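Local atomic coordinates of short chain dehydrogenase (A0QTM2 homolog) (Mycobacterium thermoresistibile, PDB entry 3SC4), a protein that probably catalyses an NAD(P)-dependent oxidation or reduction, as a short chain dehydrogenase of the Rossmann-fold class. Residues P47-G51 against A203-L208. Residues are numbered along the deposited sequence; the frame is centred on the assembly and turned at random.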
loop_
_atom_site.group_PDB
_atom_site.type_symbol
_atom_site.label_atom_id
_atom_site.label_comp_id
_atom_site.label_asym_id
_atom_site.label_seq_id
_atom_site.Cartn_x
_atom_site.Cartn_y
_atom_site.Cartn_z
ATOM N N PRO B 47 -29.894 -9.480 0.183
ATOM C CA PRO B 47 -31.120 -9.298 -0.613
ATOM C C PRO B 47 -30.913 -8.908 -2.087
ATOM O O PRO B 47 -31.823 -9.106 -2.907
ATOM C CB PRO B 47 -31.878 -8.195 0.136
ATOM C CG PRO B 47 -30.912 -7.616 1.142
ATOM C CD PRO B 47 -29.859 -8.634 1.395
ATOM N N LYS B 48 -29.746 -8.365 -2.414
ATOM C CA LYS B 48 -29.488 -7.832 -3.747
ATOM C C LYS B 48 -28.315 -8.500 -4.491
ATOM O O LYS B 48 -28.347 -8.630 -5.704
ATOM C CB LYS B 48 -29.281 -6.320 -3.644
ATOM C CG LYS B 48 -30.570 -5.570 -3.342
ATOM C CD LYS B 48 -30.371 -4.059 -3.294
ATOM C CE LYS B 48 -31.697 -3.303 -3.523
ATOM N NZ LYS B 48 -32.285 -3.656 -4.886
ATOM N N LEU B 49 -27.292 -8.918 -3.768
ATOM C CA LEU B 49 -26.191 -9.696 -4.337
ATOM C C LEU B 49 -26.484 -11.216 -4.340
ATOM O O LEU B 49 -26.773 -11.798 -3.290
ATOM C CB LEU B 49 -24.930 -9.439 -3.510
ATOM C CG LEU B 49 -24.624 -7.962 -3.251
ATOM C CD1 LEU B 49 -23.355 -7.870 -2.465
ATOM C CD2 LEU B 49 -24.530 -7.150 -4.572
ATOM N N PRO B 50 -26.384 -11.874 -5.503
ATOM C CA PRO B 50 -26.732 -13.295 -5.549
ATOM C C PRO B 50 -25.698 -14.133 -4.843
ATOM O O PRO B 50 -24.564 -13.702 -4.729
ATOM C CB PRO B 50 -26.658 -13.619 -7.036
ATOM C CG PRO B 50 -25.617 -12.717 -7.539
ATOM C CD PRO B 50 -25.785 -11.432 -6.773
ATOM N N GLY B 51 -26.087 -15.317 -4.389
ATOM C CA GLY B 51 -25.157 -16.316 -3.918
ATOM C C GLY B 51 -24.793 -16.231 -2.454
ATOM O O GLY B 51 -24.937 -15.195 -1.830
ATOM N N ALA B 203 -23.655 -11.048 -12.459
ATOM C CA ALA B 203 -25.080 -11.066 -12.115
ATOM C C ALA B 203 -25.414 -9.952 -11.086
ATOM O O ALA B 203 -26.459 -9.319 -11.160
ATOM C CB ALA B 203 -25.478 -12.429 -11.586
ATOM N N ALA B 204 -24.529 -9.711 -10.134
ATOM C CA ALA B 204 -24.760 -8.636 -9.182
ATOM C C ALA B 204 -25.082 -7.304 -9.871
ATOM O O ALA B 204 -25.886 -6.531 -9.349
ATOM C CB ALA B 204 -23.572 -8.462 -8.296
ATOM N N VAL B 205 -24.448 -7.018 -11.013
ATOM C CA VAL B 205 -24.697 -5.754 -11.715
ATOM C C VAL B 205 -26.133 -5.718 -12.212
ATOM O O VAL B 205 -26.815 -4.716 -12.066
ATOM C CB VAL B 205 -23.678 -5.484 -12.929
ATOM C CG1 VAL B 205 -24.115 -4.318 -13.744
ATOM C CG2 VAL B 205 -22.277 -5.215 -12.432
ATOM N N GLN B 206 -26.594 -6.803 -12.805
ATOM C CA GLN B 206 -27.969 -6.868 -13.285
ATOM C C GLN B 206 -28.963 -6.629 -12.141
ATOM O O GLN B 206 -29.892 -5.840 -12.242
ATOM C CB GLN B 206 -28.262 -8.236 -13.917
ATOM C CG GLN B 206 -27.371 -8.672 -15.103
ATOM C CD GLN B 206 -27.467 -7.739 -16.308
ATOM O OE1 GLN B 206 -26.502 -7.039 -16.646
ATOM N NE2 GLN B 206 -28.636 -7.718 -16.956
ATOM N N ASN B 207 -28.746 -7.335 -11.052
ATOM C CA ASN B 207 -29.599 -7.223 -9.894
ATOM C C ASN B 207 -29.738 -5.770 -9.432
ATOM O O ASN B 207 -30.852 -5.292 -9.216
ATOM C CB ASN B 207 -29.041 -8.095 -8.760
ATOM C CG ASN B 207 -29.391 -9.582 -8.910
ATOM O OD1 ASN B 207 -29.933 -10.007 -9.928
ATOM N ND2 ASN B 207 -29.072 -10.374 -7.881
ATOM N N LEU B 208 -28.608 -5.070 -9.295
ATOM C CA LEU B 208 -28.604 -3.690 -8.830
ATOM C C LEU B 208 -29.148 -2.701 -9.854
ATOM O O LEU B 208 -29.771 -1.716 -9.473
ATOM C CB LEU B 208 -27.197 -3.284 -8.396
ATOM C CG LEU B 208 -26.734 -3.963 -7.105
ATOM C CD1 LEU B 208 -25.249 -3.762 -6.972
ATOM C CD2 LEU B 208 -27.419 -3.425 -5.881
#
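Lys48 O meets the flat carboxamide of Asn207 close to its plane, at the ND2 edge on the side of CB, while Pro50 CD is raised over one face, next to the same nitrogen. ND2 of Asn207 donates to Lys48 O at 2.9 Å with an N-H...O angle of 154°, and the donor stands 35° out of the plane of the Lys48 carbonyl. A chi2 of 8° keeps OD1 of Asn207 on the CA side and sends ND2 outward to the loop. Pro50 CD lies 3.6 Å from Asn207 ND2, above the amide plane, so ring and hydrogen bond use different sides of the nitrogen. That ring also rests on the first turn of the helix: CG of Pro50 is 4.1 Å from CB of Ala203, and CD of Pro50 is 3.8 Å from CA of Ala204. Leu49 adds an apolar patch, its CD2 lying 4.1 Å from CB of Ala204 and touching CD1 of Leu208. At the other end, the aliphatic chain of Lys48 crosses Leu208 at about a right angle, CD to CD2 4.0 Å. This small surface contact joins two segments that follow the C-terminal ends of parallel strands 35-40 and 190-195, the sheet edge that probably binds cofactor and substrate, as in other short chain dehydrogenases; Gly51 O also bonds Arg19 NH1 in the glycine-rich loop between strand 11-15 and helix 20-30.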